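Local coordinates for protein glycosyl hydrolase, family 38 (Enterococcus faecalis, PDB 5KBP) that probably hydrolyses alpha-mannosidic linkages in carbohydrates as a family 38 glycoside hydrolase, at residues N38-F49 / P237-A245; K459-K467 / G512-S520. One frame throughout, in Å; residues are numbered along the deposited sequence.

Contact 1. Residues N38-F49 / P237-A245; sequences NVLDLIENDPEF and PVQRDITKA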
loop_
_atom_site.group_PDB
_atom_site.type_symbol
_atom_site.label_atom_id
_atom_site.label_comp_id
_atom_site.label_asym_id
_atom_site.label_seq_id
_atom_site.Cartn_x
_atom_site.Cartn_y
_atom_site.Cartn_z
ATOM N N ASN A 38 13.135 20.215 -14.591
ATOM C CA ASN A 38 13.143 21.219 -15.647
ATOM C C ASN A 38 12.780 22.606 -15.130
ATOM O O ASN A 38 13.285 23.605 -15.651
ATOM C CB ASN A 38 12.188 20.806 -16.769
ATOM C CG ASN A 38 12.687 19.598 -17.542
ATOM O OD1 ASN A 38 13.892 19.415 -17.717
ATOM N ND2 ASN A 38 11.763 18.767 -18.007
ATOM N N VAL A 39 11.912 22.691 -14.118
ATOM C CA VAL A 39 11.580 23.992 -13.544
ATOM C C VAL A 39 12.790 24.586 -12.837
ATOM O O VAL A 39 13.106 25.771 -13.006
ATOM C CB VAL A 39 10.371 23.870 -12.599
ATOM C CG1 VAL A 39 10.159 25.172 -11.840
ATOM C CG2 VAL A 39 9.126 23.505 -13.384
ATOM N N LEU A 40 13.490 23.775 -12.038
ATOM C CA LEU A 40 14.722 24.239 -11.408
ATOM C C LEU A 40 15.774 24.606 -12.445
ATOM O O LEU A 40 16.576 25.519 -12.218
ATOM C CB LEU A 40 15.261 23.170 -10.457
ATOM C CG LEU A 40 14.373 22.819 -9.261
ATOM C CD1 LEU A 40 15.024 21.752 -8.392
ATOM C CD2 LEU A 40 14.065 24.062 -8.448
ATOM N N ASP A 41 15.792 23.905 -13.581
ATOM C CA ASP A 41 16.705 24.262 -14.663
ATOM C C ASP A 41 16.431 25.678 -15.156
ATOM O O ASP A 41 17.357 26.477 -15.338
ATOM C CB ASP A 41 16.569 23.249 -15.803
ATOM C CG ASP A 41 17.742 23.281 -16.768
ATOM O OD1 ASP A 41 18.268 24.377 -17.055
ATOM O OD2 ASP A 41 18.134 22.197 -17.249
ATOM N N LEU A 42 15.155 26.009 -15.367
ATOM C CA LEU A 42 14.799 27.345 -15.834
ATOM C C LEU A 42 15.028 28.394 -14.751
ATOM O O LEU A 42 15.434 29.522 -15.050
ATOM C CB LEU A 42 13.342 27.364 -16.296
ATOM C CG LEU A 42 13.020 26.651 -17.610
ATOM C CD1 LEU A 42 11.521 26.450 -17.753
ATOM C CD2 LEU A 42 13.571 27.446 -18.783
ATOM N N ILE A 43 14.770 28.042 -13.489
ATOM C CA ILE A 43 14.911 29.005 -12.402
ATOM C C ILE A 43 16.374 29.383 -12.202
ATOM O O ILE A 43 16.699 30.546 -11.929
ATOM C CB ILE A 43 14.283 28.441 -11.114
ATOM C CG1 ILE A 43 12.757 28.450 -11.217
ATOM C CG2 ILE A 43 14.746 29.219 -9.893
ATOM C CD1 ILE A 43 12.056 27.913 -9.988
ATOM N N GLU A 44 17.278 28.419 -12.354
ATOM C CA GLU A 44 18.693 28.638 -12.089
ATOM C C GLU A 44 19.460 29.191 -13.284
ATOM O O GLU A 44 20.625 29.570 -13.125
ATOM C CB GLU A 44 19.346 27.329 -11.634
ATOM C CG GLU A 44 18.805 26.797 -10.316
ATOM C CD GLU A 44 19.075 25.318 -10.129
ATOM O OE1 GLU A 44 18.584 24.746 -9.133
ATOM O OE2 GLU A 44 19.772 24.724 -10.977
ATOM N N ASN A 45 18.851 29.254 -14.459
ATOM C CA ASN A 45 19.610 29.633 -15.647
ATOM C C ASN A 45 18.976 30.759 -16.450
ATOM O O ASN A 45 19.698 31.613 -16.969
ATOM C CB ASN A 45 19.805 28.407 -16.552
ATOM C CG ASN A 45 20.482 27.254 -15.837
ATOM O OD1 ASN A 45 21.358 27.456 -14.995
ATOM N ND2 ASN A 45 20.076 26.034 -16.169
ATOM N N ASP A 46 17.648 30.781 -16.573
ATOM C CA ASP A 46 16.972 31.744 -17.432
ATOM C C ASP A 46 16.720 33.033 -16.656
ATOM O O ASP A 46 15.899 33.026 -15.726
ATOM C CB ASP A 46 15.665 31.167 -17.951
ATOM C CG ASP A 46 15.007 32.047 -18.996
ATOM O OD1 ASP A 46 15.673 32.971 -19.511
ATOM O OD2 ASP A 46 13.824 31.803 -19.311
ATOM N N PRO A 47 17.375 34.145 -17.000
ATOM C CA PRO A 47 17.211 35.375 -16.206
ATOM C C PRO A 47 15.853 36.031 -16.358
ATOM O O PRO A 47 15.510 36.895 -15.541
ATOM C CB PRO A 47 18.323 36.294 -16.739
ATOM C CG PRO A 47 19.223 35.407 -17.554
ATOM C CD PRO A 47 18.355 34.317 -18.082
ATOM N N GLU A 48 15.074 35.664 -17.372
ATOM C CA GLU A 48 13.754 36.240 -17.573
ATOM C C GLU A 48 12.635 35.368 -17.024
ATOM O O GLU A 48 11.479 35.803 -17.018
ATOM C CB GLU A 48 13.515 36.502 -19.065
ATOM C CG GLU A 48 14.602 37.332 -19.728
ATOM C CD GLU A 48 14.670 38.747 -19.189
ATOM O OE1 GLU A 48 13.639 39.250 -18.694
ATOM O OE2 GLU A 48 15.757 39.357 -19.259
ATOM N N PHE A 49 12.949 34.159 -16.568
ATOM C CA PHE A 49 11.952 33.287 -15.955
ATOM C C PHE A 49 11.588 33.836 -14.582
ATOM O O PHE A 49 12.386 33.764 -13.643
ATOM C CB PHE A 49 12.490 31.862 -15.853
ATOM C CG PHE A 49 11.447 30.844 -15.493
ATOM C CD1 PHE A 49 10.689 30.234 -16.479
ATOM C CD2 PHE A 49 11.225 30.495 -14.170
ATOM C CE1 PHE A 49 9.727 29.296 -16.153
ATOM C CE2 PHE A 49 10.263 29.558 -13.838
ATOM C CZ PHE A 49 9.514 28.956 -14.832
ATOM N N PRO A 237 4.373 19.554 -18.958
ATOM C CA PRO A 237 5.768 19.949 -18.746
ATOM C C PRO A 237 5.910 21.458 -18.865
ATOM O O PRO A 237 5.187 22.114 -19.618
ATOM C CB PRO A 237 6.521 19.225 -19.867
ATOM C CG PRO A 237 5.611 18.113 -20.290
ATOM C CD PRO A 237 4.221 18.633 -20.096
ATOM N N VAL A 238 6.846 22.014 -18.096
ATOM C CA VAL A 238 7.044 23.457 -18.106
ATOM C C VAL A 238 7.577 23.881 -19.470
ATOM O O VAL A 238 8.473 23.238 -20.035
ATOM C CB VAL A 238 7.980 23.884 -16.964
ATOM C CG1 VAL A 238 9.346 23.212 -17.086
ATOM C CG2 VAL A 238 8.111 25.401 -16.921
ATOM N N GLN A 239 7.004 24.949 -20.019
ATOM C CA GLN A 239 7.373 25.417 -21.351
ATOM C C GLN A 239 8.782 25.996 -21.311
ATOM O O GLN A 239 9.007 27.070 -20.745
ATOM C CB GLN A 239 6.363 26.452 -21.839
ATOM C CG GLN A 239 6.651 26.993 -23.227
ATOM C CD GLN A 239 5.568 27.928 -23.719
ATOM O OE1 GLN A 239 4.442 27.911 -23.219
ATOM N NE2 GLN A 239 5.902 28.755 -24.702
ATOM N N ARG A 240 9.734 25.281 -21.917
ATOM C CA ARG A 240 11.136 25.673 -21.824
ATOM C C ARG A 240 11.417 26.989 -22.538
ATOM O O ARG A 240 12.328 27.722 -22.140
ATOM C CB ARG A 240 12.023 24.561 -22.384
ATOM C CG ARG A 240 12.290 23.435 -21.397
ATOM C CD ARG A 240 12.776 22.175 -22.094
ATOM N NE ARG A 240 13.541 21.318 -21.193
ATOM C CZ ARG A 240 13.803 20.036 -21.420
ATOM N NH1 ARG A 240 13.348 19.447 -22.518
ATOM N NH2 ARG A 240 14.512 19.338 -20.542
ATOM N N ASP A 241 10.656 27.307 -23.586
ATOM C CA ASP A 241 10.850 28.532 -24.352
ATOM C C ASP A 241 9.834 29.611 -23.987
ATOM O O ASP A 241 9.480 30.440 -24.832
ATOM C CB ASP A 241 10.794 28.235 -25.850
ATOM C CG ASP A 241 9.475 27.620 -26.272
ATOM O OD1 ASP A 241 8.908 26.833 -25.486
ATOM O OD2 ASP A 241 9.002 27.924 -27.387
ATOM N N ILE A 242 9.360 29.616 -22.739
ATOM C CA ILE A 242 8.358 30.595 -22.331
ATOM C C ILE A 242 8.934 32.006 -22.360
ATOM O O ILE A 242 8.214 32.970 -22.645
ATOM C CB ILE A 242 7.792 30.236 -20.943
ATOM C CG1 ILE A 242 6.625 31.157 -20.580
ATOM C CG2 ILE A 242 8.881 30.291 -19.877
ATOM C CD1 ILE A 242 5.455 31.061 -21.536
ATOM N N THR A 243 10.233 32.155 -22.090
ATOM C CA THR A 243 10.854 33.476 -22.139
ATOM C C THR A 243 10.883 34.020 -23.563
ATOM O O THR A 243 10.585 35.200 -23.788
ATOM C CB THR A 243 12.267 33.409 -21.555
ATOM O OG1 THR A 243 12.193 33.433 -20.123
ATOM C CG2 THR A 243 13.117 34.573 -22.039
ATOM N N LYS A 244 11.233 33.174 -24.533
ATOM C CA LYS A 244 11.261 33.606 -25.927
ATOM C C LYS A 244 9.871 33.981 -26.425
ATOM O O LYS A 244 9.704 34.997 -27.110
ATOM C CB LYS A 244 11.862 32.506 -26.800
ATOM C CG LYS A 244 11.868 32.812 -28.289
ATOM C CD LYS A 244 12.445 31.648 -29.075
ATOM C CE LYS A 244 12.457 31.933 -30.567
ATOM N NZ LYS A 244 13.048 30.802 -31.335
ATOM N N ALA A 245 8.861 33.174 -26.090
ATOM C CA ALA A 245 7.514 33.429 -26.592
ATOM C C ALA A 245 6.938 34.723 -26.030
ATOM O O ALA A 245 6.194 35.431 -26.719
ATOM C CB ALA A 245 6.601 32.252 -26.259
HETATM O O HOH W 1 8.815 19.462 -17.463
#
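V238 packs against the C-terminal part of helix 25-45, and its two methyls divide the contact, CG2 turned mainly to L42. CG1 lies 3.7 Å from V39 CG2 and equally close to N38 CB, while V238 CG2 meets L42 CD1 tip to tip at 3.7 Å. The first torsion of V238 explains this split: CG1 sits between the backbone N and the carbonyl carbon (chi1 60°), leaving CG2 anti to the N and directed at the leucine. The other branch of L42, CD2, rests against the backbone carbonyl of R240, and its CB lies over one face of the F49 ring. At the edge of that ring, near its plane, comes I242 CG2, 3.8 Å from F49 CD1.

Polar groups flank this apolar core. On the solvent side R240 extends back along the helix, and its NH2 gives a weak bond to N38 OD1 (2.9 Å, 121° at the hydrogen), the amide and guanidinium planes standing 60° apart. The ND2 of the same asparagine donates to a water that also accepts from V238 N, so N38 is tied to both the side chain and the main chain of the loop. Farther along, T243 OG1 comes within 2.4 Å of D46 OD2, a doubtfully short hydrogen bond. T243 CG2 lies against E48 CB at 3.6 Å, where D46-F49 form a type I turn.

In the second shell, D241 OD2 is hydrogen-bonded to S202 OG, Q239 OE1 to N231 ND2 and I200 N, and F49 packs edge-to-face with H260. The contact joins the end of helix 25-45 to the loop leading into helix 242-252 within the N-terminal family 38 region; V39 and V238 both touch F52 of strand 52-53, and L40 touches V75 and A78 of helix 72-80.

Contact 2. Residues K459-K467 / G512-S520; sequences KAVASRIVK and GETKAFEGS
K515 lies alongside the backbone of A460-A462, its aliphatic chain making the contact. CB approaches V461 O and A462 CA, CG lies 3.9 Å from the same A462 CA, and CD comes within 3.5 Å of A460 O and 4.0 Å of A460 CB. CE of K515 still borders A460 O before the lysine chain bends at its last torsion (chi4 58°). The backbone of this lysine supplies the polar link: S463 N donates to K515 O at 2.8 Å, a nearly straight bond (165° at the hydrogen), and A462 CA adds a CH...O contact to the same oxygen.

Two residues on, F517 lays its ring over the backbone around S463, with S463 N above one face toward the rim. F517 CD1 touches A462 CB at 3.8 Å and CE2 reaches R464 CB at the same distance. T514 OG1, 3.8 Å from S463 OG, is buried here without a hydrogen-bonding partner.

The extended segment 514-517 runs across 460-464 at 75°. V461 is backbone hydrogen-bonded to V453 of strand 451-454, while R464 is held to strand 483-499 by backbone bonds and a salt bridge to E493.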
loop_
_atom_site.group_PDB
_atom_site.type_symbol
_atom_site.label_atom_id
_atom_site.label_comp_id
_atom_site.label_asym_id
_atom_site.label_seq_id
_atom_site.Cartn_x
_atom_site.Cartn_y
_atom_site.Cartn_z
ATOM N N LYS A 459 -22.470 1.453 44.578
ATOM C CA LYS A 459 -23.841 1.156 44.192
ATOM C C LYS A 459 -23.856 0.327 42.914
ATOM O O LYS A 459 -23.182 0.662 41.936
ATOM C CB LYS A 459 -24.631 2.451 44.004
ATOM C CG LYS A 459 -26.054 2.252 43.507
ATOM C CD LYS A 459 -26.830 1.280 44.384
ATOM C CE LYS A 459 -27.010 1.809 45.797
ATOM N NZ LYS A 459 -27.754 0.837 46.646
ATOM N N ALA A 460 -24.626 -0.758 42.929
ATOM C CA ALA A 460 -24.681 -1.656 41.785
ATOM C C ALA A 460 -25.313 -0.966 40.584
ATOM O O ALA A 460 -26.336 -0.286 40.703
ATOM C CB ALA A 460 -25.465 -2.917 42.139
ATOM N N VAL A 461 -24.695 -1.146 39.420
ATOM C CA VAL A 461 -25.190 -0.599 38.162
ATOM C C VAL A 461 -25.828 -1.723 37.361
ATOM O O VAL A 461 -25.292 -2.837 37.296
ATOM C CB VAL A 461 -24.056 0.076 37.365
ATOM C CG1 VAL A 461 -24.603 0.731 36.103
ATOM C CG2 VAL A 461 -23.334 1.094 38.233
ATOM N N ALA A 462 -26.979 -1.438 36.756
ATOM C CA ALA A 462 -27.673 -2.439 35.959
ATOM C C ALA A 462 -26.835 -2.834 34.749
ATOM O O ALA A 462 -26.259 -1.982 34.066
ATOM C CB ALA A 462 -29.034 -1.910 35.508
ATOM N N SER A 463 -26.767 -4.136 34.485
ATOM C CA SER A 463 -25.950 -4.648 33.393
ATOM C C SER A 463 -26.460 -6.029 32.998
ATOM O O SER A 463 -27.432 -6.543 33.559
ATOM C CB SER A 463 -24.472 -4.701 33.787
ATOM O OG SER A 463 -24.239 -5.716 34.747
ATOM N N ARG A 464 -25.786 -6.625 32.016
ATOM C CA ARG A 464 -26.102 -7.967 31.546
ATOM C C ARG A 464 -24.833 -8.588 30.986
ATOM O O ARG A 464 -24.127 -7.953 30.197
ATOM C CB ARG A 464 -27.200 -7.940 30.475
ATOM C CG ARG A 464 -27.575 -9.315 29.939
ATOM C CD ARG A 464 -28.679 -9.230 28.894
ATOM N NE ARG A 464 -28.225 -8.604 27.655
ATOM C CZ ARG A 464 -27.774 -9.278 26.601
ATOM N NH1 ARG A 464 -27.717 -10.603 26.636
ATOM N NH2 ARG A 464 -27.382 -8.631 25.513
ATOM N N ILE A 465 -24.544 -9.820 31.397
ATOM C CA ILE A 465 -23.378 -10.542 30.896
ATOM C C ILE A 465 -23.712 -11.058 29.500
ATOM O O ILE A 465 -24.583 -11.915 29.334
ATOM C CB ILE A 465 -22.976 -11.685 31.832
ATOM C CG1 ILE A 465 -22.618 -11.137 33.216
ATOM C CG2 ILE A 465 -21.811 -12.471 31.246
ATOM C CD1 ILE A 465 -21.523 -10.090 33.198
ATOM N N VAL A 466 -23.019 -10.533 28.491
ATOM C CA VAL A 466 -23.319 -10.892 27.107
ATOM C C VAL A 466 -22.690 -12.233 26.749
ATOM O O VAL A 466 -23.377 -13.168 26.324
ATOM C CB VAL A 466 -22.853 -9.781 26.149
ATOM C CG1 VAL A 466 -23.094 -10.190 24.706
ATOM C CG2 VAL A 466 -23.567 -8.481 26.469
ATOM N N LYS A 467 -21.374 -12.345 26.912
ATOM C CA LYS A 467 -20.668 -13.559 26.527
ATOM C C LYS A 467 -19.340 -13.627 27.265
ATOM O O LYS A 467 -18.856 -12.630 27.809
ATOM C CB LYS A 467 -20.441 -13.615 25.012
ATOM C CG LYS A 467 -19.698 -12.409 24.456
ATOM C CD LYS A 467 -19.537 -12.503 22.947
ATOM C CE LYS A 467 -18.824 -11.280 22.392
ATOM N NZ LYS A 467 -18.652 -11.358 20.914
ATOM N N GLY A 512 -20.815 -11.167 42.388
ATOM C CA GLY A 512 -22.090 -10.963 43.044
ATOM C C GLY A 512 -23.222 -11.142 42.062
ATOM O O GLY A 512 -23.015 -11.327 40.859
ATOM N N GLU A 513 -24.437 -11.087 42.602
ATOM C CA GLU A 513 -25.625 -11.203 41.770
ATOM C C GLU A 513 -25.724 -10.010 40.828
ATOM O O GLU A 513 -25.676 -8.856 41.263
ATOM C CB GLU A 513 -26.874 -11.298 42.643
ATOM N N THR A 514 -25.856 -10.293 39.535
ATOM C CA THR A 514 -25.939 -9.227 38.546
ATOM C C THR A 514 -27.263 -8.483 38.669
ATOM O O THR A 514 -28.314 -9.081 38.916
ATOM C CB THR A 514 -25.780 -9.792 37.134
ATOM O OG1 THR A 514 -26.038 -8.762 36.171
ATOM C CG2 THR A 514 -26.737 -10.954 36.904
ATOM N N LYS A 515 -27.203 -7.164 38.504
ATOM C CA LYS A 515 -28.387 -6.314 38.560
ATOM C C LYS A 515 -28.963 -6.210 37.152
ATOM O O LYS A 515 -28.384 -5.552 36.283
ATOM C CB LYS A 515 -28.034 -4.942 39.126
ATOM C CG LYS A 515 -29.209 -3.987 39.242
ATOM C CD LYS A 515 -28.786 -2.688 39.909
ATOM C CE LYS A 515 -29.839 -1.605 39.733
ATOM N NZ LYS A 515 -31.163 -2.010 40.278
ATOM N N ALA A 516 -30.095 -6.868 36.926
ATOM C CA ALA A 516 -30.679 -6.934 35.596
ATOM C C ALA A 516 -31.428 -5.649 35.264
ATOM O O ALA A 516 -31.896 -4.928 36.149
ATOM C CB ALA A 516 -31.626 -8.129 35.486
ATOM N N PHE A 517 -31.532 -5.366 33.967
ATOM C CA PHE A 517 -32.318 -4.226 33.517
ATOM C C PHE A 517 -33.795 -4.459 33.813
ATOM O O PHE A 517 -34.323 -5.554 33.605
ATOM C CB PHE A 517 -32.116 -3.989 32.018
ATOM C CG PHE A 517 -30.686 -3.736 31.625
ATOM C CD1 PHE A 517 -30.068 -2.536 31.932
ATOM C CD2 PHE A 517 -29.965 -4.698 30.934
ATOM C CE1 PHE A 517 -28.754 -2.302 31.567
ATOM C CE2 PHE A 517 -28.652 -4.470 30.566
ATOM C CZ PHE A 517 -28.047 -3.269 30.882
ATOM N N GLU A 518 -34.459 -3.422 34.310
ATOM C CA GLU A 518 -35.873 -3.488 34.642
ATOM C C GLU A 518 -36.691 -2.715 33.617
ATOM O O GLU A 518 -36.195 -1.806 32.946
ATOM C CB GLU A 518 -36.134 -2.937 36.049
ATOM N N GLY A 519 -37.956 -3.092 33.502
ATOM C CA GLY A 519 -38.881 -2.459 32.587
ATOM C C GLY A 519 -39.416 -3.434 31.557
ATOM O O GLY A 519 -39.090 -4.621 31.547
ATOM N N SER A 520 -40.257 -2.900 30.678
ATOM C CA SER A 520 -40.882 -3.703 29.640
ATOM C C SER A 520 -39.929 -3.905 28.468
ATOM O O SER A 520 -39.133 -3.024 28.126
ATOM C CB SER A 520 -42.171 -3.042 29.152
ATOM O OG SER A 520 -43.120 -2.937 30.198
#

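Overall arrangement
Contact 1 closes before contact 2 opens along the chain, and the two lie on opposite sides of its centre, with their own centres about 75 Å apart and nearest atoms about 55 Å apart. They share no helix, strand or sheet. Contact 1 belongs to the N-terminal family 38 region and joins helix 25-45 to the approach to helix 242-252 across 188 residues. Contact 2 spans only 45 residues, mostly strand, and lays the loop between strands 503-511 and 523-524 against the outermost strand 463-475 of a three-stranded antiparallel sheet. Each stays within its own region of this multidomain enzyme, and both lie away from F253 and Y256, which bind calcium in a crystal structure of this protein.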